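Side-chain contacts in RTX toxin RtxA (Vibrio vulnificus MO6-24/O, PDB 6IMP), which is a MARTX virulence toxin whose alpha/beta hydrolase domain probably acts as a serine hydrolase of unidentified substrate: residues G42-D45 with A46-I50; E27-S30 with P31-F35; Y177-G180 with G181-A185. All blocks are in the same frame, centred on the assembly; numbering follows the deposited sequence.

Contact 1: G42-D45 with A46-I50; sequences GEKD and ARRKI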
# COMPACT_ATOMS: atom_id res chain seq x y z
N GLY A 42 5.43 9.95 -8.32
CA GLY A 42 4.52 10.42 -9.35
C GLY A 42 4.22 11.90 -9.22
O GLY A 42 4.50 12.53 -8.20
N GLU A 43 3.60 12.44 -10.25
CA GLU A 43 3.36 13.88 -10.30
C GLU A 43 2.14 14.18 -9.45
O GLU A 43 1.23 13.37 -9.38
CB GLU A 43 3.14 14.34 -11.74
CG GLU A 43 4.09 13.68 -12.73
CD GLU A 43 4.09 14.34 -14.09
OE1 GLU A 43 4.11 13.61 -15.10
OE2 GLU A 43 4.09 15.59 -14.15
N LYS A 44 2.15 15.32 -8.78
CA LYS A 44 1.03 15.70 -7.93
C LYS A 44 -0.32 15.51 -8.63
O LYS A 44 -1.26 14.97 -8.02
CB LYS A 44 1.19 17.14 -7.45
CG LYS A 44 -0.09 17.75 -6.89
CD LYS A 44 -0.04 19.27 -6.85
CE LYS A 44 -0.12 19.93 -8.22
NZ LYS A 44 -1.49 19.83 -8.81
N ASP A 45 -0.44 15.96 -9.88
CA ASP A 45 -1.72 15.87 -10.61
C ASP A 45 -2.15 14.40 -10.73
O ASP A 45 -3.23 14.02 -10.26
CB ASP A 45 -1.62 16.53 -12.00
CG ASP A 45 -1.76 18.06 -11.95
OD1 ASP A 45 -2.46 18.58 -11.06
OD2 ASP A 45 -1.18 18.73 -12.83
N ALA A 46 -1.27 13.58 -11.29
CA ALA A 46 -1.37 12.10 -11.25
C ALA A 46 -1.67 11.50 -9.88
O ALA A 46 -2.42 10.53 -9.77
CB ALA A 46 -0.08 11.49 -11.77
N ARG A 47 -1.00 12.01 -8.85
CA ARG A 47 -1.11 11.48 -7.50
C ARG A 47 -2.49 11.71 -6.91
O ARG A 47 -2.99 10.90 -6.14
CB ARG A 47 -0.07 12.13 -6.58
CG ARG A 47 1.36 11.67 -6.81
CD ARG A 47 2.16 11.78 -5.54
NE ARG A 47 2.05 13.09 -4.92
CZ ARG A 47 2.81 14.14 -5.21
NH1 ARG A 47 3.74 14.06 -6.17
NH2 ARG A 47 2.61 15.28 -4.58
N ARG A 48 -3.07 12.86 -7.25
CA ARG A 48 -4.30 13.31 -6.63
C ARG A 48 -5.54 13.02 -7.48
O ARG A 48 -6.65 12.95 -6.94
CB ARG A 48 -4.20 14.81 -6.29
CG ARG A 48 -3.17 15.12 -5.21
CD ARG A 48 -3.47 16.44 -4.52
NE ARG A 48 -2.60 16.75 -3.38
CZ ARG A 48 -2.73 16.23 -2.15
NH1 ARG A 48 -3.65 15.30 -1.89
NH2 ARG A 48 -1.92 16.63 -1.18
N LYS A 49 -5.34 12.82 -8.78
CA LYS A 49 -6.45 12.65 -9.73
C LYS A 49 -7.38 11.49 -9.37
O LYS A 49 -6.92 10.40 -9.01
CB LYS A 49 -5.92 12.45 -11.14
CG LYS A 49 -6.99 12.25 -12.20
CD LYS A 49 -6.41 12.45 -13.60
CE LYS A 49 -7.50 12.55 -14.66
NZ LYS A 49 -8.35 13.76 -14.49
N ILE A 50 -8.68 11.76 -9.47
CA ILE A 50 -9.70 10.73 -9.34
C ILE A 50 -10.64 10.80 -10.55
O ILE A 50 -11.41 11.76 -10.70
CB ILE A 50 -10.50 10.87 -8.02
CG1 ILE A 50 -9.57 10.64 -6.83
CG2 ILE A 50 -11.63 9.86 -7.96
CD1 ILE A 50 -10.15 11.08 -5.49
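R47 reaches back to G42 across the start of the short helix 44-48, a one-and-a-half-turn helix for which E43 is the N-cap residue. Its NH1 gives a hydrogen bond to G42 O at 2.7 Å; the oxygen lies at the edge of the guanidinium, only 10° out of its plane. The bend at chi3 (-51°) folds the chain over the first turn, and K44 CA lies 3.5 Å above the plane over the centre of one face. NE of the same group is taken by G137 O, so two carbonyls from different loops fix the rotation of the guanidinium.

The backbone acceptors of the turn are filled in order. E43 O takes R47 N at 2.7 Å, and K44 O takes R48 N. D45 O receives K49 N at 2.8 Å and a second, weak bond from R48 N, where the helix is running out. R48 lays CB and CG beside K44 O, then continues in an extended chain to the loop beyond, where its NH1 finds S141 O and G139 O.

On the exposed side the charges are paired between neighbours. K44, its chain bent at chi3 and chi4, curls back so that NZ forms a salt bridge with D45 OD1 at 2.8 Å, meeting the oxygen from above the carboxylate plane, 53° out of it.

Contact 2: E27-S30 with P31-F35; sequences ESLS and PLTRF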
# COMPACT_ATOMS: atom_id res chain seq x y z
N GLU A 27 3.20 21.23 -0.66
CA GLU A 27 4.34 22.18 -0.64
C GLU A 27 5.16 22.19 -1.92
O GLU A 27 5.13 21.24 -2.70
CB GLU A 27 5.26 21.91 0.54
CG GLU A 27 6.06 20.62 0.43
CD GLU A 27 5.24 19.41 0.76
OE1 GLU A 27 4.13 19.28 0.19
OE2 GLU A 27 5.69 18.61 1.60
N SER A 28 5.94 23.25 -2.09
CA SER A 28 6.79 23.45 -3.28
C SER A 28 8.17 23.95 -2.85
O SER A 28 8.31 24.99 -2.20
CB SER A 28 6.11 24.38 -4.29
OG SER A 28 6.37 25.75 -4.02
N LEU A 29 9.20 23.21 -3.26
CA LEU A 29 10.22 22.77 -2.32
C LEU A 29 11.65 23.17 -2.73
O LEU A 29 12.17 24.19 -2.28
CB LEU A 29 10.08 21.25 -2.12
CG LEU A 29 10.95 20.63 -1.02
CD1 LEU A 29 10.26 19.44 -0.38
CD2 LEU A 29 12.30 20.21 -1.56
N SER A 30 12.29 22.33 -3.55
CA SER A 30 13.56 22.66 -4.20
C SER A 30 13.56 21.96 -5.54
O SER A 30 12.97 20.88 -5.67
CB SER A 30 14.75 22.19 -3.36
OG SER A 30 15.08 20.84 -3.63
N PRO A 31 14.25 22.53 -6.54
CA PRO A 31 14.09 22.00 -7.89
C PRO A 31 14.39 20.50 -8.03
O PRO A 31 13.76 19.82 -8.85
CB PRO A 31 15.11 22.80 -8.71
CG PRO A 31 15.35 24.03 -7.91
CD PRO A 31 15.31 23.54 -6.49
N LEU A 32 15.38 20.01 -7.29
CA LEU A 32 15.83 18.64 -7.47
C LEU A 32 14.95 17.62 -6.76
O LEU A 32 14.71 16.54 -7.29
CB LEU A 32 17.28 18.46 -7.02
CG LEU A 32 18.13 17.74 -8.07
CD1 LEU A 32 18.41 18.66 -9.25
CD2 LEU A 32 19.42 17.22 -7.48
N THR A 33 14.49 17.94 -5.56
CA THR A 33 13.56 17.07 -4.87
C THR A 33 12.20 17.07 -5.58
O THR A 33 11.48 16.09 -5.51
CB THR A 33 13.42 17.43 -3.39
OG1 THR A 33 13.35 18.85 -3.27
CG2 THR A 33 14.63 16.93 -2.60
N ARG A 34 11.88 18.15 -6.30
CA ARG A 34 10.76 18.13 -7.27
C ARG A 34 10.98 17.08 -8.38
O ARG A 34 10.08 16.31 -8.69
CB ARG A 34 10.52 19.52 -7.89
CG ARG A 34 9.64 20.46 -7.04
CD ARG A 34 9.12 21.65 -7.84
NE ARG A 34 10.20 22.55 -8.27
CZ ARG A 34 10.06 23.59 -9.09
NH1 ARG A 34 11.12 24.32 -9.41
NH2 ARG A 34 8.87 23.89 -9.61
N PHE A 35 12.18 17.07 -8.97
CA PHE A 35 12.58 16.01 -9.91
C PHE A 35 12.44 14.63 -9.28
O PHE A 35 11.77 13.75 -9.81
CB PHE A 35 14.03 16.24 -10.42
CG PHE A 35 14.77 14.97 -10.79
CD1 PHE A 35 14.29 14.12 -11.76
CD2 PHE A 35 15.99 14.68 -10.22
CE1 PHE A 35 14.96 12.97 -12.11
CE2 PHE A 35 16.68 13.54 -10.57
CZ PHE A 35 16.16 12.68 -11.51
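S30 and T33 face each other at the opening turn of helix 31-41, where S30 holds the N-cap position and P31 is the first helical residue. The two hydroxyls meet: S30 OG and T33 OG1 are 2.7 Å apart and hydrogen-bonded, although OG1 is set too close to a neighbouring atom in the model and its position is less certain. Both side chains adopt the same kind of first torsion to achieve this. In S30 (chi1 85°) and in T33 (chi1 42°) the oxygen stands between the backbone N and the carbonyl carbon, which turns each hydroxyl toward the other across the first turn. The methyl carbon T33 CG2 makes a looser approach to S30 OG, at 4.1 Å.

The backbone supports the same turn. R34 N donates to S30 O at 3.0 Å with an N-H...O angle of 163°, close to straight, and the donor lies nearly on the extension of the carbonyl bond. R34 adds aliphatic cover to this oxygen: both CB and CG lie 3.6 Å from S30 O, while a bend further along the chain carries the guanidinium onward so that the oxygen sits at its edge.

The side chain of L29 crosses that of T33 at about a right angle, but the closeness of L29 CD2 to T33 OG1 is doubtful and nothing can be built on it.

Mostly exposed, the contact has its centre about 24 Å from the centre of the chain. It joins the N-terminal end of helix 31-41 to the loop that leads in, with helix 44-48 next along the chain.

Contact 3: Y177-G180 with G181-A185; sequences YSMG and GPIAA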
# COMPACT_ATOMS: atom_id res chain seq x y z
N TYR A 177 0.07 -3.31 -2.11
CA TYR A 177 0.33 -3.33 -3.55
C TYR A 177 1.61 -2.53 -3.71
O TYR A 177 1.81 -1.53 -3.02
CB TYR A 177 -0.93 -2.89 -4.32
CG TYR A 177 -0.73 -2.58 -5.81
CD1 TYR A 177 -0.32 -3.57 -6.71
CD2 TYR A 177 -1.06 -1.35 -6.33
CE1 TYR A 177 -0.14 -3.29 -8.05
CE2 TYR A 177 -0.90 -1.07 -7.67
CZ TYR A 177 -0.44 -2.05 -8.52
OH TYR A 177 -0.30 -1.77 -9.86
N SER A 178 2.50 -2.99 -4.59
CA SER A 178 3.53 -2.19 -5.26
C SER A 178 4.39 -1.48 -4.19
O SER A 178 4.87 -2.16 -3.28
CB SER A 178 2.88 -1.22 -6.25
OG SER A 178 3.82 -0.77 -7.20
N MET A 179 4.57 -0.16 -4.27
CA MET A 179 5.22 0.61 -3.17
C MET A 179 4.55 0.37 -1.83
O MET A 179 5.19 0.43 -0.80
CB MET A 179 5.21 2.11 -3.47
CG MET A 179 5.74 3.02 -2.35
SD MET A 179 5.95 4.74 -2.92
CE MET A 179 4.38 5.41 -2.41
N GLY A 180 3.24 0.13 -1.85
CA GLY A 180 2.51 -0.38 -0.69
C GLY A 180 3.13 -1.65 -0.10
O GLY A 180 3.09 -1.86 1.11
N GLY A 181 3.72 -2.47 -0.96
CA GLY A 181 4.47 -3.67 -0.52
C GLY A 181 5.38 -3.47 0.69
O GLY A 181 5.08 -3.97 1.76
N PRO A 182 6.50 -2.75 0.51
CA PRO A 182 7.43 -2.44 1.60
C PRO A 182 6.80 -1.63 2.74
O PRO A 182 7.18 -1.80 3.90
CB PRO A 182 8.53 -1.62 0.92
CG PRO A 182 7.87 -1.06 -0.30
CD PRO A 182 6.92 -2.10 -0.75
N ILE A 183 5.86 -0.74 2.42
CA ILE A 183 5.18 0.01 3.46
C ILE A 183 4.39 -0.94 4.35
O ILE A 183 4.47 -0.87 5.58
CB ILE A 183 4.21 1.06 2.89
CG1 ILE A 183 4.99 2.11 2.10
CG2 ILE A 183 3.44 1.72 4.02
CD1 ILE A 183 4.12 2.94 1.17
N ALA A 184 3.61 -1.80 3.71
CA ALA A 184 2.84 -2.82 4.40
C ALA A 184 3.74 -3.67 5.29
O ALA A 184 3.36 -4.06 6.40
CB ALA A 184 2.11 -3.68 3.39
N ALA A 185 4.94 -3.96 4.82
CA ALA A 185 5.90 -4.71 5.61
C ALA A 185 6.24 -3.99 6.90
O ALA A 185 6.20 -4.60 7.96
CB ALA A 185 7.17 -5.01 4.81
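A positive phi at S178 (55°, with psi -127°), the backbone angles of the second residue of a type II' turn, takes the chain round between Y177 and G180. This tight turn between strand and helix is consistent with the nucleophile elbow of the alpha/beta hydrolase fold, with S178 the probable nucleophile in a GxSxG sequence. Across it, G181 N donates to S178 O at 2.6 Å, from well above the carbonyl plane.

The chain enters the helix through two glycines, G180 and G181. A184 N reaches G180 O at 2.7 Å and nearly straight, whereas I183 N makes only a weak bond to M179 O at 3.5 Å. P182, having no N-H, instead sets CG and CD each 3.1 Å from M179 O.

With CG anti to its backbone N (chi1 175°), M179 sends its chain past I183, M179 CG meeting I183 CD1 at 3.9 Å as the two side chains cross obliquely. S178 CB covers one face of the Y177 ring, 3.8 Å above its centre. Outside the turn, S178 OG is hydrogen-bonded to H288 NE2, as in a serine–histidine pair, and Y177 OH to H288 O.

The largely buried turn joins strand 172-177 to helix 180-192, with I183 packed on helix 147-164 and on L105 of strand 101-105, and P182 touching V239 of helix 239-243.

Overall arrangement
From the N terminus, the chain first makes contact 2, where the loop before helix 31-41 turns into that helix. Contact 1 follows at the next helix, 44-48, its centre about 16 Å from that of contact 2 and on the same side of the chain's centre. Much later comes contact 3, at the passage from strand 172-177 to helix 180-192, its centre about 5 Å from the centre of the chain. All three are local and lie in series, so none nests within or crosses another, and none touches another. Y138 is a shared neighbour: R47 of contact 1 and M179 of contact 3 both pack on it, linking helix 44-48 indirectly to the turn after strand 172-177.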